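Local atomic coordinates of putative uncharacterized protein (Ustilago maydis, PDB entry 4GNX), a protein that is one subunit of replication protein A, the complex that binds single-stranded DNA, and probably acts in DNA replication and repair. Residues D26-F29 with A34-G37; Y90-G95 with R124-H129; I14-N19 with F29-A34. One frame throughout, in Å; residues are numbered along the deposited sequence.

Interaction 1: D26-F29 with A34-G37; sequences DAEF and AELG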
ATOM      1  N   ASP B  26      -6.703  20.985  29.318  1.00102.17           N
ATOM      2  CA  ASP B  26      -5.747  19.913  29.598  1.00 96.90           C
ATOM      3  C   ASP B  26      -6.259  18.634  28.932  1.00 91.58           C
ATOM      4  O   ASP B  26      -5.972  17.521  29.385  1.00 90.51           O
ATOM      5  CB  ASP B  26      -5.640  19.699  31.113  1.00103.08           C
ATOM      6  CG  ASP B  26      -4.317  19.079  31.533  1.00102.21           C
ATOM      7  OD1 ASP B  26      -3.498  18.723  30.653  1.00 96.49           O
ATOM      8  OD2 ASP B  26      -4.101  18.953  32.759  1.00106.60           O
ATOM      9  N   ALA B  27      -7.006  18.812  27.844  1.00 88.48           N
ATOM     10  CA  ALA B  27      -7.744  17.733  27.184  1.00 85.77           C
ATOM     11  C   ALA B  27      -6.890  16.821  26.294  1.00 79.76           C
ATOM     12  O   ALA B  27      -5.659  16.887  26.292  1.00 76.18           O
ATOM     13  CB  ALA B  27      -8.900  18.313  26.380  1.00 86.70           C
ATOM     14  N   GLU B  28      -7.578  15.951  25.559  1.00 78.02           N
ATOM     15  CA  GLU B  28      -6.982  15.168  24.496  1.00 72.23           C
ATOM     16  C   GLU B  28      -6.509  16.128  23.414  1.00 66.53           C
ATOM     17  O   GLU B  28      -7.098  17.192  23.228  1.00 68.63           O
ATOM     18  CB  GLU B  28      -8.023  14.203  23.916  1.00 75.27           C
ATOM     19  CG  GLU B  28      -8.514  13.137  24.892  1.00 83.32           C
ATOM     20  CD  GLU B  28      -9.903  12.600  24.544  1.00 90.53           C
ATOM     21  OE1 GLU B  28     -10.100  12.117  23.399  1.00 92.53           O
ATOM     22  OE2 GLU B  28     -10.805  12.655  25.417  1.00 93.74           O
ATOM     23  N   PHE B  29      -5.445  15.756  22.710  1.00 59.96           N
ATOM     24  CA  PHE B  29      -5.004  16.510  21.541  1.00 55.53           C
ATOM     25  C   PHE B  29      -5.794  16.156  20.300  1.00 53.00           C
ATOM     26  O   PHE B  29      -6.335  15.055  20.181  1.00 51.83           O
ATOM     27  CB  PHE B  29      -3.544  16.257  21.264  1.00 52.35           C
ATOM     28  CG  PHE B  29      -2.647  16.747  22.342  1.00 54.39           C
ATOM     29  CD1 PHE B  29      -2.509  16.029  23.525  1.00 55.43           C
ATOM     30  CD2 PHE B  29      -1.938  17.925  22.176  1.00 55.44           C
ATOM     31  CE1 PHE B  29      -1.684  16.477  24.531  1.00 57.32           C
ATOM     32  CE2 PHE B  29      -1.101  18.381  23.183  1.00 58.08           C
ATOM     33  CZ  PHE B  29      -0.978  17.654  24.364  1.00 58.76           C
ATOM     34  N   ALA B  34      -9.149  14.761  14.518  1.00 51.03           N
ATOM     35  CA  ALA B  34      -9.165  13.423  15.079  1.00 49.38           C
ATOM     36  C   ALA B  34      -8.307  13.369  16.320  1.00 48.52           C
ATOM     37  O   ALA B  34      -7.274  14.038  16.398  1.00 45.90           O
ATOM     38  CB  ALA B  34      -8.702  12.409  14.055  1.00 46.30           C
ATOM     39  N   GLU B  35      -8.756  12.582  17.289  1.00 51.81           N
ATOM     40  CA  GLU B  35      -8.034  12.360  18.517  1.00 54.61           C
ATOM     41  C   GLU B  35      -6.617  11.889  18.197  1.00 50.09           C
ATOM     42  O   GLU B  35      -6.423  11.043  17.322  1.00 47.28           O
ATOM     43  CB  GLU B  35      -8.769  11.307  19.335  1.00 63.39           C
ATOM     44  CG  GLU B  35      -8.646  11.452  20.850  1.00 71.59           C
ATOM     45  CD  GLU B  35      -7.749  10.402  21.509  1.00 77.00           C
ATOM     46  OE1 GLU B  35      -6.835   9.851  20.837  1.00 75.10           O
ATOM     47  OE2 GLU B  35      -7.963  10.133  22.722  1.00 83.29           O
ATOM     48  N   LEU B  36      -5.639  12.467  18.893  1.00 48.56           N
ATOM     49  CA  LEU B  36      -4.228  12.124  18.730  1.00 44.79           C
ATOM     50  C   LEU B  36      -3.693  11.509  20.010  1.00 46.14           C
ATOM     51  O   LEU B  36      -3.203  12.214  20.896  1.00 46.77           O
ATOM     52  CB  LEU B  36      -3.406  13.363  18.396  1.00 43.18           C
ATOM     53  CG  LEU B  36      -1.910  13.179  18.107  1.00 40.89           C
ATOM     54  CD1 LEU B  36      -1.635  12.257  16.915  1.00 37.89           C
ATOM     55  CD2 LEU B  36      -1.287  14.545  17.872  1.00 40.42           C
ATOM     56  N   GLY B  37      -3.798  10.187  20.099  1.00 46.74           N
ATOM     57  CA  GLY B  37      -3.366   9.449  21.273  1.00 47.50           C
ATOM     58  C   GLY B  37      -1.970   8.907  21.054  1.00 44.58           C
ATOM     59  O   GLY B  37      -0.986   9.655  21.098  1.00 43.13           O
TER
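The CB of Phe-29 packs against the CB of Leu-36, 4.1 Å away, beside a backbone bond joining the same two residues. Leu-36 N donates to Phe-29 O at 3.0 Å, with an angle of 155° at the hydrogen. The donor sits well above the carbonyl plane, 44° out of it. The CA of Glu-35 adds a C-H...O contact of 3.6 Å to Phe-29 O, which therefore meets two hydrogens of the 34-37 segment. With CG anti to its own carbonyl carbon (chi1 -65°), the Phe-29 ring is carried off the hairpin toward Leu-97 of strand 90-100, which Leu-36 also touches. This is the open end of a small beta hairpin lying against the barrel. Arg-10 NH1, from strand 9-11, donates to the backbone O of Glu-35. On the outer side Glu-28 and Glu-35 cross at about a right angle, and their carboxylates lie near each other at the exposed margin; how closely their oxygens approach is doubtful at this resolution. The chemistry implies a hairpin end held by one backbone bond and apolar contact, while any repulsion between the two acidic side chains would probably be eased by solvent.

Interaction 2: Y90-G95 with R124-H129; sequences YVRVLG and RLEAVH. With nucleotides of chain G.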
ATOM      1  N   TYR B  90      19.271   7.530  13.315  1.00 30.70           N
ATOM      2  CA  TYR B  90      17.832   7.438  13.118  1.00 29.33           C
ATOM      3  C   TYR B  90      17.166   6.422  14.041  1.00 30.32           C
ATOM      4  O   TYR B  90      17.737   5.373  14.358  1.00 32.46           O
ATOM      5  CB  TYR B  90      17.484   7.171  11.670  1.00 29.82           C
ATOM      6  CG  TYR B  90      17.362   8.439  10.851  1.00 30.59           C
ATOM      7  CD1 TYR B  90      18.408   8.873  10.059  1.00 32.27           C
ATOM      8  CD2 TYR B  90      16.182   9.204  10.864  1.00 29.58           C
ATOM      9  CE1 TYR B  90      18.292  10.018   9.302  1.00 32.77           C
ATOM     10  CE2 TYR B  90      16.056  10.355  10.104  1.00 28.81           C
ATOM     11  CZ  TYR B  90      17.119  10.765   9.339  1.00 30.86           C
ATOM     12  OH  TYR B  90      17.043  11.915   8.589  1.00 31.57           O
ATOM     13  N   VAL B  91      15.964   6.757  14.496  1.00 29.66           N
ATOM     14  CA  VAL B  91      15.206   5.874  15.368  1.00 31.11           C
ATOM     15  C   VAL B  91      13.714   5.926  15.073  1.00 30.73           C
ATOM     16  O   VAL B  91      13.180   6.972  14.635  1.00 29.36           O
ATOM     17  CB  VAL B  91      15.365   6.250  16.834  1.00 31.69           C
ATOM     18  CG1 VAL B  91      16.821   6.192  17.256  1.00 33.48           C
ATOM     19  CG2 VAL B  91      14.779   7.629  17.064  1.00 30.65           C
ATOM     20  N   ARG B  92      13.056   4.792  15.328  1.00 31.39           N
ATOM     21  CA  ARG B  92      11.600   4.677  15.256  1.00 30.77           C
ATOM     22  C   ARG B  92      11.101   4.960  16.676  1.00 31.58           C
ATOM     23  O   ARG B  92      11.569   4.356  17.645  1.00 34.07           O
ATOM     24  CB  ARG B  92      11.211   3.265  14.734  1.00 31.63           C
ATOM     25  CG  ARG B  92       9.754   2.934  14.348  1.00 30.70           C
ATOM     26  CD  ARG B  92       8.852   4.135  14.220  1.00 28.25           C
ATOM     27  NE  ARG B  92       7.858   4.194  13.122  1.00 27.19           N
ATOM     28  CZ  ARG B  92       8.079   3.918  11.841  1.00 26.58           C
ATOM     29  NH1 ARG B  92       9.250   3.441  11.475  1.00 27.41           N
ATOM     30  NH2 ARG B  92       7.120   4.108  10.931  1.00 25.75           N
ATOM     31  N   VAL B  93      10.182   5.903  16.804  1.00 30.02           N
ATOM     32  CA  VAL B  93       9.656   6.253  18.116  1.00 31.58           C
ATOM     33  C   VAL B  93       8.196   5.859  18.211  1.00 32.03           C
ATOM     34  O   VAL B  93       7.411   6.182  17.331  1.00 32.26           O
ATOM     35  CB  VAL B  93       9.794   7.767  18.389  1.00 31.39           C
ATOM     36  CG1 VAL B  93       9.103   8.161  19.698  1.00 32.14           C
ATOM     37  CG2 VAL B  93      11.269   8.161  18.414  1.00 32.01           C
ATOM     38  N   LEU B  94       7.839   5.146  19.267  1.00 33.64           N
ATOM     39  CA  LEU B  94       6.441   4.886  19.573  1.00 35.10           C
ATOM     40  C   LEU B  94       6.121   5.547  20.917  1.00 37.01           C
ATOM     41  O   LEU B  94       6.891   5.394  21.874  1.00 40.64           O
ATOM     42  CB  LEU B  94       6.207   3.381  19.629  1.00 37.57           C
ATOM     43  CG  LEU B  94       4.750   2.964  19.500  1.00 39.76           C
ATOM     44  CD1 LEU B  94       4.601   1.681  18.703  1.00 41.43           C
ATOM     45  CD2 LEU B  94       4.162   2.791  20.877  1.00 44.15           C
ATOM     46  N   GLY B  95       5.015   6.278  21.026  1.00 36.00           N
ATOM     47  CA  GLY B  95       4.784   7.036  22.268  1.00 38.23           C
ATOM     48  C   GLY B  95       3.423   7.676  22.410  1.00 39.60           C
ATOM     49  O   GLY B  95       2.588   7.501  21.558  1.00 38.61           O
ATOM     50  N   ARG B 124       7.724   9.100   5.957  1.00 26.98           N
ATOM     51  CA  ARG B 124       7.177  10.375   5.529  1.00 27.01           C
ATOM     52  C   ARG B 124       5.906  10.150   4.728  1.00 28.90           C
ATOM     53  O   ARG B 124       4.903  10.873   4.887  1.00 29.50           O
ATOM     54  CB  ARG B 124       8.172  11.134   4.684  1.00 28.13           C
ATOM     55  CG  ARG B 124       9.290  11.764   5.485  1.00 27.41           C
ATOM     56  CD  ARG B 124       9.978  12.847   4.697  1.00 28.26           C
ATOM     57  NE  ARG B 124      10.652  13.761   5.615  1.00 29.13           N
ATOM     58  CZ  ARG B 124      11.008  15.011   5.328  1.00 29.93           C
ATOM     59  NH1 ARG B 124      10.751  15.530   4.135  1.00 30.98           N
ATOM     60  NH2 ARG B 124      11.618  15.740   6.254  1.00 30.23           N
ATOM     61  N   LEU B 125       5.937   9.116   3.890  1.00 29.70           N
ATOM     62  CA  LEU B 125       4.810   8.799   3.025  1.00 30.23           C
ATOM     63  C   LEU B 125       3.635   8.311   3.835  1.00 31.36           C
ATOM     64  O   LEU B 125       2.478   8.527   3.477  1.00 33.06           O
ATOM     65  CB  LEU B 125       5.207   7.774   1.969  1.00 30.70           C
ATOM     66  CG  LEU B 125       6.303   8.236   0.998  1.00 31.96           C
ATOM     67  CD1 LEU B 125       6.680   7.137   0.020  1.00 34.54           C
ATOM     68  CD2 LEU B 125       5.891   9.488   0.235  1.00 32.40           C
ATOM     69  N   GLU B 126       3.924   7.649   4.940  1.00 31.91           N
ATOM     70  CA  GLU B 126       2.865   7.062   5.716  1.00 33.00           C
ATOM     71  C   GLU B 126       2.100   8.185   6.387  1.00 29.90           C
ATOM     72  O   GLU B 126       0.874   8.147   6.456  1.00 29.65           O
ATOM     73  CB  GLU B 126       3.444   6.084   6.726  1.00 37.76           C
ATOM     74  CG  GLU B 126       2.511   4.920   7.029  1.00 45.02           C
ATOM     75  CD  GLU B 126       3.016   3.990   8.127  1.00 49.20           C
ATOM     76  OE1 GLU B 126       2.340   2.937   8.307  1.00 52.31           O
ATOM     77  OE2 GLU B 126       4.059   4.310   8.793  1.00 48.74           O
ATOM     78  N   ALA B 127       2.835   9.209   6.829  1.00 27.60           N
ATOM     79  CA  ALA B 127       2.242  10.418   7.418  1.00 25.49           C
ATOM     80  C   ALA B 127       1.415  11.173   6.412  1.00 25.25           C
ATOM     81  O   ALA B 127       0.323  11.634   6.726  1.00 25.96           O
ATOM     82  CB  ALA B 127       3.306  11.333   7.976  1.00 24.81           C
ATOM     83  N   VAL B 128       1.931  11.308   5.197  1.00 24.93           N
ATOM     84  CA  VAL B 128       1.153  11.948   4.133  1.00 25.61           C
ATOM     85  C   VAL B 128      -0.122  11.128   3.936  1.00 27.02           C
ATOM     86  O   VAL B 128      -1.258  11.641   4.069  1.00 28.95           O
ATOM     87  CB  VAL B 128       1.968  12.106   2.823  1.00 25.62           C
ATOM     88  CG1 VAL B 128       1.118  12.658   1.697  1.00 27.06           C
ATOM     89  CG2 VAL B 128       3.151  13.038   3.057  1.00 25.08           C
ATOM     90  N   HIS B 129       0.058   9.844   3.660  1.00 26.66           N
ATOM     91  CA  HIS B 129      -1.080   8.978   3.390  1.00 27.93           C
ATOM     92  C   HIS B 129      -2.104   9.021   4.488  1.00 27.21           C
ATOM     93  O   HIS B 129      -3.298   9.164   4.224  1.00 28.50           O
ATOM     94  CB  HIS B 129      -0.626   7.545   3.110  1.00 29.03           C
ATOM     95  CG  HIS B 129      -1.745   6.641   2.699  1.00 31.13           C
ATOM     96  ND1 HIS B 129      -2.338   6.733   1.500  1.00 33.22           N
ATOM     97  CD2 HIS B 129      -2.412   5.655   3.394  1.00 32.51           C
ATOM     98  CE1 HIS B 129      -3.332   5.837   1.415  1.00 35.69           C
ATOM     99  NE2 HIS B 129      -3.386   5.183   2.577  1.00 35.70           N
TER
ATOM    100  P    DT G  21       4.943  -0.320  27.715  1.00188.18           P
ATOM    101  OP1  DT G  21       5.807  -1.241  26.931  1.00184.19           O
ATOM    102  OP2  DT G  21       4.469  -0.729  29.063  1.00194.92           O
ATOM    103  O5'  DT G  21       5.745   1.048  27.870  1.00189.26           O
ATOM    104  C5'  DT G  21       6.672   1.253  28.956  1.00185.30           C
ATOM    105  C4'  DT G  21       6.357   2.536  29.691  1.00182.01           C
ATOM    106  O4'  DT G  21       6.076   3.598  28.748  1.00174.22           O
ATOM    107  C3'  DT G  21       5.164   2.463  30.649  1.00181.53           C
ATOM    108  O3'  DT G  21       5.530   2.890  31.976  1.00189.24           O
ATOM    109  C2'  DT G  21       4.082   3.294  29.971  1.00171.03           C
ATOM    110  C1'  DT G  21       4.831   4.220  29.020  1.00164.17           C
ATOM    111  N1   DT G  21       4.162   4.472  27.720  1.00157.45           N
ATOM    112  C2   DT G  21       3.535   5.684  27.516  1.00148.72           C
ATOM    113  O2   DT G  21       3.486   6.562  28.363  1.00138.71           O
ATOM    114  N3   DT G  21       2.956   5.826  26.277  1.00142.61           N
ATOM    115  C4   DT G  21       2.947   4.904  25.246  1.00138.03           C
ATOM    116  O4   DT G  21       2.384   5.173  24.188  1.00127.82           O
ATOM    117  C5   DT G  21       3.629   3.660  25.526  1.00144.61           C
ATOM    118  C7   DT G  21       3.672   2.600  24.470  1.00134.20           C
ATOM    119  C6   DT G  21       4.197   3.511  26.731  1.00155.31           C
TER
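Arg-92 reaches from its strand toward Glu-126 on the C-terminal helix, and NH2 stops 3.7 Å from OE2, a long salt bridge. The carboxylate oxygen lies at the edge of the guanidinium, in its plane, yet the two flat groups are turned 81° against each other. The backbones are far apart, with 12.1 Å between the CA atoms of Arg-92 and Arg-124, and between these segments the gap is spanned by the two long side chains. Arg-92 starts with CG anti to its backbone N (chi1 -170°) and then bends at chi2 and chi3, whereas Glu-126 runs out extended. The strand side is the packed one: Arg-92 is buried against Val-42 and His-123, and its NE bonds to Thr-40 OG1. Its stronger acidic partner is Glu-119, which pairs with NH1; Glu-126 is secondary. Strand 90-100 belongs to the beta barrel of an OB fold, and helix 117-135, across from Arg-92, touches two other protein chains, as expected of the helical trimer core of replication protein A. Further along the strand, Leu-94 CD2 meets the methyl C7 of the thymine base of nucleotide DT21 of chain G at 3.6 Å, and Gly-95 lies close to its O4. The helix side is looser, with Glu-126 partly exposed.

Interaction 3: I14-N19 with F29-A34; sequences IRQILN and FILDGA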
ATOM      1  N   ILE B  14       7.000  15.501  13.312  1.00 24.91           N
ATOM      2  CA  ILE B  14       7.123  16.314  14.485  1.00 26.94           C
ATOM      3  C   ILE B  14       6.334  17.601  14.298  1.00 28.36           C
ATOM      4  O   ILE B  14       5.701  18.079  15.264  1.00 30.05           O
ATOM      5  CB  ILE B  14       8.595  16.558  14.837  1.00 28.79           C
ATOM      6  CG1 ILE B  14       9.226  15.204  15.259  1.00 28.07           C
ATOM      7  CG2 ILE B  14       8.712  17.633  15.923  1.00 30.50           C
ATOM      8  CD1 ILE B  14      10.728  15.223  15.446  1.00 28.42           C
ATOM      9  N   ARG B  15       6.314  18.130  13.064  1.00 26.97           N
ATOM     10  CA  ARG B  15       5.544  19.349  12.793  1.00 28.26           C
ATOM     11  C   ARG B  15       4.063  19.227  13.131  1.00 29.10           C
ATOM     12  O   ARG B  15       3.468  20.155  13.730  1.00 31.13           O
ATOM     13  CB  ARG B  15       5.646  19.750  11.346  1.00 28.19           C
ATOM     14  CG  ARG B  15       5.208  21.179  11.084  1.00 30.20           C
ATOM     15  CD  ARG B  15       6.436  22.067  11.179  1.00 32.07           C
ATOM     16  NE  ARG B  15       6.472  22.883  12.388  1.00 33.80           N
ATOM     17  CZ  ARG B  15       7.564  23.410  12.926  1.00 34.92           C
ATOM     18  NH1 ARG B  15       8.769  23.198  12.400  1.00 34.19           N
ATOM     19  NH2 ARG B  15       7.446  24.142  14.018  1.00 37.60           N
ATOM     20  N   GLN B  16       3.466  18.095  12.729  1.00 27.51           N
ATOM     21  CA  GLN B  16       2.070  17.809  13.061  1.00 27.98           C
ATOM     22  C   GLN B  16       1.900  17.697  14.555  1.00 28.48           C
ATOM     23  O   GLN B  16       0.957  18.272  15.117  1.00 30.87           O
ATOM     24  CB  GLN B  16       1.566  16.546  12.404  1.00 27.85           C
ATOM     25  CG  GLN B  16       1.266  16.648  10.915  1.00 28.41           C
ATOM     26  CD  GLN B  16       1.052  15.267  10.311  1.00 28.52           C
ATOM     27  OE1 GLN B  16       1.909  14.360  10.451  1.00 27.85           O
ATOM     28  NE2 GLN B  16      -0.099  15.079   9.674  1.00 28.75           N
ATOM     29  N   ILE B  17       2.820  17.003  15.217  1.00 26.57           N
ATOM     30  CA  ILE B  17       2.788  17.011  16.678  1.00 27.83           C
ATOM     31  C   ILE B  17       2.730  18.450  17.188  1.00 30.72           C
ATOM     32  O   ILE B  17       1.857  18.782  17.974  1.00 33.35           O
ATOM     33  CB  ILE B  17       3.956  16.239  17.299  1.00 26.09           C
ATOM     34  CG1 ILE B  17       3.935  14.793  16.797  1.00 23.75           C
ATOM     35  CG2 ILE B  17       3.854  16.265  18.806  1.00 27.71           C
ATOM     36  CD1 ILE B  17       5.174  14.013  17.127  1.00 22.66           C
ATOM     37  N   LEU B  18       3.611  19.310  16.685  1.00 30.75           N
ATOM     38  CA  LEU B  18       3.654  20.706  17.115  1.00 33.81           C
ATOM     39  C   LEU B  18       2.423  21.534  16.734  1.00 36.09           C
ATOM     40  O   LEU B  18       2.122  22.554  17.383  1.00 38.66           O
ATOM     41  CB  LEU B  18       4.921  21.385  16.576  1.00 33.92           C
ATOM     42  CG  LEU B  18       6.274  20.860  17.085  1.00 33.02           C
ATOM     43  CD1 LEU B  18       7.436  21.456  16.304  1.00 33.16           C
ATOM     44  CD2 LEU B  18       6.468  21.082  18.577  1.00 35.04           C
ATOM     45  N   ASN B  19       1.723  21.129  15.676  1.00 35.13           N
ATOM     46  CA  ASN B  19       0.562  21.898  15.266  1.00 38.06           C
ATOM     47  C   ASN B  19      -0.730  21.355  15.783  1.00 40.13           C
ATOM     48  O   ASN B  19      -1.775  21.933  15.521  1.00 43.45           O
ATOM     49  CB  ASN B  19       0.495  22.015  13.761  1.00 36.81           C
ATOM     50  CG  ASN B  19       1.524  22.959  13.225  1.00 37.72           C
ATOM     51  OD1 ASN B  19       1.881  23.942  13.880  1.00 40.25           O
ATOM     52  ND2 ASN B  19       2.024  22.668  12.041  1.00 36.39           N
ATOM     53  N   PHE B  29      -5.445  15.756  22.710  1.00 59.96           N
ATOM     54  CA  PHE B  29      -5.004  16.510  21.541  1.00 55.53           C
ATOM     55  C   PHE B  29      -5.794  16.156  20.300  1.00 53.00           C
ATOM     56  O   PHE B  29      -6.335  15.055  20.181  1.00 51.83           O
ATOM     57  CB  PHE B  29      -3.544  16.257  21.264  1.00 52.35           C
ATOM     58  CG  PHE B  29      -2.647  16.747  22.342  1.00 54.39           C
ATOM     59  CD1 PHE B  29      -2.509  16.029  23.525  1.00 55.43           C
ATOM     60  CD2 PHE B  29      -1.938  17.925  22.176  1.00 55.44           C
ATOM     61  CE1 PHE B  29      -1.684  16.477  24.531  1.00 57.32           C
ATOM     62  CE2 PHE B  29      -1.101  18.381  23.183  1.00 58.08           C
ATOM     63  CZ  PHE B  29      -0.978  17.654  24.364  1.00 58.76           C
ATOM     64  N   ILE B  30      -5.848  17.101  19.369  1.00 51.89           N
ATOM     65  CA  ILE B  30      -6.590  16.895  18.145  1.00 50.68           C
ATOM     66  C   ILE B  30      -5.737  17.237  16.945  1.00 47.83           C
ATOM     67  O   ILE B  30      -5.241  18.343  16.848  1.00 49.05           O
ATOM     68  CB  ILE B  30      -7.900  17.698  18.147  1.00 53.35           C
ATOM     69  CG1 ILE B  30      -8.834  17.109  19.195  1.00 56.90           C
ATOM     70  CG2 ILE B  30      -8.569  17.652  16.781  1.00 52.35           C
ATOM     71  CD1 ILE B  30      -9.977  18.015  19.608  1.00 63.24           C
ATOM     72  N   LEU B  31      -5.556  16.275  16.047  1.00 45.57           N
ATOM     73  CA  LEU B  31      -4.880  16.536  14.795  1.00 43.80           C
ATOM     74  C   LEU B  31      -5.785  16.140  13.645  1.00 45.22           C
ATOM     75  O   LEU B  31      -6.339  15.038  13.632  1.00 44.97           O
ATOM     76  CB  LEU B  31      -3.554  15.790  14.723  1.00 41.37           C
ATOM     77  CG  LEU B  31      -2.658  16.206  13.555  1.00 40.49           C
ATOM     78  CD1 LEU B  31      -1.842  17.421  13.946  1.00 41.60           C
ATOM     79  CD2 LEU B  31      -1.725  15.087  13.129  1.00 37.95           C
ATOM     80  N   ASP B  32      -5.928  17.061  12.691  1.00 46.97           N
ATOM     81  CA  ASP B  32      -6.808  16.905  11.540  1.00 48.43           C
ATOM     82  C   ASP B  32      -8.215  16.452  11.961  1.00 50.85           C
ATOM     83  O   ASP B  32      -8.802  15.556  11.355  1.00 52.44           O
ATOM     84  CB  ASP B  32      -6.208  15.952  10.489  1.00 48.24           C
ATOM     85  CG  ASP B  32      -4.796  16.361  10.028  1.00 50.11           C
ATOM     86  OD1 ASP B  32      -4.422  17.555  10.112  1.00 52.77           O
ATOM     87  OD2 ASP B  32      -4.042  15.469   9.565  1.00 50.41           O
ATOM     88  N   GLY B  33      -8.759  17.076  12.998  1.00 52.58           N
ATOM     89  CA  GLY B  33     -10.103  16.732  13.469  1.00 55.43           C
ATOM     90  C   GLY B  33     -10.229  15.291  13.948  1.00 54.75           C
ATOM     91  O   GLY B  33     -11.283  14.660  13.799  1.00 57.06           O
ATOM     92  N   ALA B  34      -9.149  14.761  14.518  1.00 51.03           N
ATOM     93  CA  ALA B  34      -9.165  13.423  15.079  1.00 49.38           C
ATOM     94  C   ALA B  34      -8.307  13.369  16.320  1.00 48.52           C
ATOM     95  O   ALA B  34      -7.274  14.038  16.398  1.00 45.90           O
ATOM     96  CB  ALA B  34      -8.702  12.409  14.055  1.00 46.30           C
TER
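The flat amide of Gln-16 has Leu-31 above its plane and the carboxylate of Asp-32 near its nitrogen. Leu-31 CD2 stands 3.8 Å from Gln-16 NE2 and 4.0 Å from its CD, approaching from one side of the plane. Asp-32 OD2 comes no nearer than 4.0 Å to Gln-16 NE2, too far for a hydrogen bond; any attraction would be weakly electrostatic. The amide and carboxylate planes are 47° apart. The other end of the amide is engaged at the start of its own helix, where Gln-16 OE1 accepts from the backbone N of Thr-13.

Most of the contact is apolar and rests on Leu-31. Both its methyls press on Gln-16 CB from one side, CD2 lying 3.7 Å and CD1 3.8 Å from that atom. CD1 also leans over the Gln-16 carbonyl toward the last turn of the helix, where Asn-19 lies at the margin. Because CG of Leu-31 is anti to its backbone N (chi1 -169°), the methyls extend straight at the helix, and the two side chains meet at about a right angle. Leu-31 opens a type I' turn, closed by the bond from Ala-34 N to Leu-31 O at 3.0 Å; Leu-31 N to Ala-34 O, at 2.8 Å, is the second bond of this hairpin pair. Asp-32 and Gly-33 both take positive phi, as is characteristic of a type I' turn. Asp-32 is thereby set beside the amide end.

The short helix 14-19 is thus wedged between hairpin and barrel: Ile-17 faces Leu-39 and Phe-41 of strand 38-50 and Leu-97 of strand 90-100, Leu-109 of a neighbouring subunit packs on Gln-16, and His-131 of helix 117-135 touches both Gln-16 and Asp-32.

Interactions 1 and 3 form one unit: they share Phe-29 and Ala-34, their centres are 9 Å apart, and they meet where Leu-36 packs on Leu-31. Interaction 3 places the turn end of the 30-35 hairpin on helix 14-19, and interaction 1 closes the open end. Both close before interaction 2 opens, whose centre lies about 18 Å from that of interaction 1 and 14 Å from that of interaction 3. Interaction 2 joins barrel strand 90-100 to helix 117-135, and its Ala-127 touches Gln-16. Interactions 1 and 2 do not touch; interaction 3 touches both, and so links the hairpin to the C-terminal helix that meets other subunits and to the OB barrel that meets DNA.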